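Local coordinates for CRISPR-associated protein, Cse1 family (Acidimicrobium ferrooxidans, PDB 4H3T), which probably serves as the large subunit of a type I-E CRISPR Cascade complex, taking part in recognition of invading DNA, at residues A[49-54]-A[377-382]. The protein carries 1 engineered substitution. Numbering follows the deposited sequence.
Sequences FPTLEP and DDLAYD
Pro50 sets its CB-CG edge over one face of the Tyr381 ring, the side chains crossing at about a right angle, a CH-pi contact in which CB stands 4.0 Å from the centroid of the Tyr381 ring and 25° off the normal. The closest approach, Pro50 CB to Tyr381 CG at 3.7 Å, lies near the root of the phenol, and Pro50 CG continues the contact over Tyr381 CD2. Proline suits this place because its rigid ring offers a preformed edge at little cost in side-chain freedom; tyrosine supplies the flat face, while its OH makes a weak hydrogen bond with Arg383. Leu379, two residues back, swings CG toward the turn, anti to the backbone N (chi1 -172°), and chi2 (67°) then parts the methyls. Its branched end thus reaches several partners: CD2 touches Pro50 CG at 4.1 Å and approaches Phe49 CZ obliquely at 4.3 Å, while CD1 meets the methyl of Thr51. The partners come from a type I beta turn, Phe49 to Leu52, which leads into helix 52-68; strand 375-387 is an outermost one of a three-stranded antiparallel sheet, with a classic beta bulge where Asp377 and Asp378 face Lys368. Between the two segments carbon meets carbon, with no hydrogen bond across. Thr51 divides its side chain, CG2 turned to Leu379 and OG1 bonded to Glu166 of helix 157-170. Glu53, in the first turn of helix 52-68, forms a salt bridge with Arg383.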
ATOM      1  N   PHE A  49     -10.901  -1.991   6.515  1.00 47.68           N
ATOM      2  CA  PHE A  49     -10.079  -3.040   5.916  1.00 44.87           C
ATOM      3  C   PHE A  49      -9.047  -2.372   5.040  1.00 45.38           C
ATOM      4  O   PHE A  49      -9.384  -1.415   4.371  1.00 42.51           O
ATOM      5  CB  PHE A  49     -11.010  -4.023   5.161  1.00 46.72           C
ATOM      6  CG  PHE A  49     -10.259  -5.264   4.736  1.00 50.37           C
ATOM      7  CD1 PHE A  49     -10.017  -6.291   5.643  1.00 55.88           C
ATOM      8  CD2 PHE A  49      -9.623  -5.317   3.499  1.00 48.41           C
ATOM      9  CE1 PHE A  49      -9.275  -7.406   5.272  1.00 57.74           C
ATOM     10  CE2 PHE A  49      -8.830  -6.393   3.154  1.00 52.41           C
ATOM     11  CZ  PHE A  49      -8.678  -7.452   4.028  1.00 54.99           C
ATOM     12  N   PRO A  50      -7.785  -2.828   5.072  1.00 45.61           N
ATOM     13  CA  PRO A  50      -6.698  -2.062   4.442  1.00 46.12           C
ATOM     14  C   PRO A  50      -6.768  -1.811   2.956  1.00 47.76           C
ATOM     15  O   PRO A  50      -6.373  -0.761   2.538  1.00 49.05           O
ATOM     16  CB  PRO A  50      -5.453  -2.879   4.750  1.00 49.84           C
ATOM     17  CG  PRO A  50      -5.824  -3.757   5.877  1.00 53.91           C
ATOM     18  CD  PRO A  50      -7.265  -3.966   5.862  1.00 48.28           C
ATOM     19  N   THR A  51      -7.348  -2.697   2.192  1.00 40.59           N
ATOM     20  CA  THR A  51      -7.400  -2.531   0.747  1.00 39.27           C
ATOM     21  C   THR A  51      -8.383  -1.438   0.356  1.00 41.03           C
ATOM     22  O   THR A  51      -8.323  -0.888  -0.728  1.00 40.36           O
ATOM     23  CB  THR A  51      -7.771  -3.826   0.062  1.00 42.49           C
ATOM     24  OG1 THR A  51      -8.968  -4.297   0.596  1.00 39.64           O
ATOM     25  CG2 THR A  51      -6.741  -4.865   0.211  1.00 40.11           C
ATOM     26  N   LEU A  52      -9.299  -1.125   1.228  1.00 40.22           N
ATOM     27  CA  LEU A  52     -10.255  -0.089   0.892  1.00 37.93           C
ATOM     28  C   LEU A  52      -9.601   1.321   0.729  1.00 42.10           C
ATOM     29  O   LEU A  52     -10.113   2.156  -0.013  1.00 43.64           O
ATOM     30  CB  LEU A  52     -11.340  -0.014   1.965  1.00 37.92           C
ATOM     31  CG  LEU A  52     -12.315  -1.233   2.071  1.00 42.49           C
ATOM     32  CD1 LEU A  52     -13.269  -1.057   3.298  1.00 44.92           C
ATOM     33  CD2 LEU A  52     -13.194  -1.291   0.870  1.00 42.52           C
ATOM     34  N   GLU A  53      -8.598   1.637   1.520  1.00 39.71           N
ATOM     35  CA  GLU A  53      -8.076   2.999   1.517  1.00 40.03           C
ATOM     36  C   GLU A  53      -7.397   3.366   0.196  1.00 40.67           C
ATOM     37  O   GLU A  53      -7.803   4.364  -0.367  1.00 40.32           O
ATOM     38  CB  GLU A  53      -7.194   3.252   2.737  1.00 41.29           C
ATOM     39  CG  GLU A  53      -6.834   4.722   2.825  1.00 40.82           C
ATOM     40  CD  GLU A  53      -6.213   5.119   4.143  1.00 52.59           C
ATOM     41  OE1 GLU A  53      -6.264   4.294   5.074  1.00 50.43           O
ATOM     42  OE2 GLU A  53      -5.701   6.258   4.262  1.00 53.49           O
ATOM     43  N   PRO A  54      -6.481   2.578  -0.377  1.00 37.43           N
ATOM     44  CA  PRO A  54      -5.906   2.949  -1.702  1.00 36.35           C
ATOM     45  C   PRO A  54      -6.988   3.016  -2.788  1.00 37.91           C
ATOM     46  O   PRO A  54      -6.992   3.872  -3.669  1.00 37.93           O
ATOM     47  CB  PRO A  54      -4.917   1.797  -1.988  1.00 37.55           C
ATOM     48  CG  PRO A  54      -4.647   1.186  -0.698  1.00 41.94           C
ATOM     49  CD  PRO A  54      -5.811   1.384   0.191  1.00 38.75           C
ATOM     50  N   ASP A 377      -2.677 -14.524   0.257  1.00 52.19           N
ATOM     51  CA  ASP A 377      -1.885 -15.151   1.320  1.00 51.96           C
ATOM     52  C   ASP A 377      -1.293 -14.151   2.270  1.00 54.84           C
ATOM     53  O   ASP A 377      -1.088 -14.466   3.412  1.00 54.67           O
ATOM     54  CB  ASP A 377      -0.745 -15.959   0.714  1.00 56.17           C
ATOM     55  CG  ASP A 377      -1.144 -17.318   0.190  1.00 65.81           C
ATOM     56  OD1 ASP A 377      -2.376 -17.606   0.137  1.00 64.85           O
ATOM     57  OD2 ASP A 377      -0.236 -18.094  -0.170  1.00 75.73           O
ATOM     58  N   ASP A 378      -0.951 -12.978   1.812  1.00 52.41           N
ATOM     59  CA  ASP A 378      -0.326 -11.999   2.683  1.00 52.13           C
ATOM     60  C   ASP A 378      -0.654 -10.633   2.231  1.00 53.90           C
ATOM     61  O   ASP A 378      -0.817 -10.400   1.041  1.00 50.72           O
ATOM     62  CB  ASP A 378       1.199 -12.161   2.711  1.00 56.31           C
ATOM     63  CG  ASP A 378       1.728 -12.136   4.140  1.00 85.67           C
ATOM     64  OD1 ASP A 378       1.408 -11.147   4.889  1.00 85.85           O
ATOM     65  OD2 ASP A 378       2.411 -13.121   4.539  1.00 93.21           O
ATOM     66  N   LEU A 379      -0.774  -9.736   3.161  1.00 52.07           N
ATOM     67  CA  LEU A 379      -1.066  -8.357   2.841  1.00 54.33           C
ATOM     68  C   LEU A 379      -0.142  -7.485   3.674  1.00 62.11           C
ATOM     69  O   LEU A 379      -0.076  -7.700   4.884  1.00 64.72           O
ATOM     70  CB  LEU A 379      -2.540  -8.085   3.167  1.00 55.78           C
ATOM     71  CG  LEU A 379      -3.146  -6.743   2.748  1.00 63.11           C
ATOM     72  CD1 LEU A 379      -3.222  -6.632   1.230  1.00 64.42           C
ATOM     73  CD2 LEU A 379      -4.543  -6.634   3.321  1.00 67.42           C
ATOM     74  N   ALA A 380       0.685  -6.653   3.032  1.00 54.56           N
ATOM     75  CA  ALA A 380       1.525  -5.663   3.726  1.00 54.90           C
ATOM     76  C   ALA A 380       0.716  -4.351   3.743  1.00 52.63           C
ATOM     77  O   ALA A 380       0.116  -3.943   2.722  1.00 47.34           O
ATOM     78  CB  ALA A 380       2.860  -5.475   2.997  1.00 57.53           C
ATOM     79  N   TYR A 381       0.652  -3.719   4.888  1.00 50.27           N
ATOM     80  CA  TYR A 381      -0.141  -2.498   5.074  1.00 51.35           C
ATOM     81  C   TYR A 381       0.553  -1.685   6.177  1.00 51.30           C
ATOM     82  O   TYR A 381       0.881  -2.258   7.195  1.00 48.69           O
ATOM     83  CB  TYR A 381      -1.566  -2.887   5.427  1.00 57.63           C
ATOM     84  CG  TYR A 381      -2.274  -1.811   6.206  1.00 70.31           C
ATOM     85  CD1 TYR A 381      -2.487  -0.552   5.654  1.00 75.08           C
ATOM     86  CD2 TYR A 381      -2.703  -2.034   7.512  1.00 75.21           C
ATOM     87  CE1 TYR A 381      -3.028   0.489   6.405  1.00 81.09           C
ATOM     88  CE2 TYR A 381      -3.297  -1.010   8.261  1.00 78.79           C
ATOM     89  CZ  TYR A 381      -3.437   0.260   7.705  1.00 94.96           C
ATOM     90  OH  TYR A 381      -3.989   1.323   8.390  1.00104.75           O
ATOM     91  N   ASP A 382       0.922  -0.424   5.927  1.00 42.19           N
ATOM     92  CA  ASP A 382       1.660   0.349   6.941  1.00 40.42           C
ATOM     93  C   ASP A 382       1.678   1.783   6.605  1.00 41.99           C
ATOM     94  O   ASP A 382       1.323   2.157   5.490  1.00 41.05           O
ATOM     95  CB  ASP A 382       3.120  -0.188   7.041  1.00 45.79           C
ATOM     96  CG  ASP A 382       3.797  -0.142   8.431  1.00 64.44           C
ATOM     97  OD1 ASP A 382       3.393   0.718   9.285  1.00 57.22           O
ATOM     98  OD2 ASP A 382       4.713  -0.996   8.685  1.00 76.57           O
TER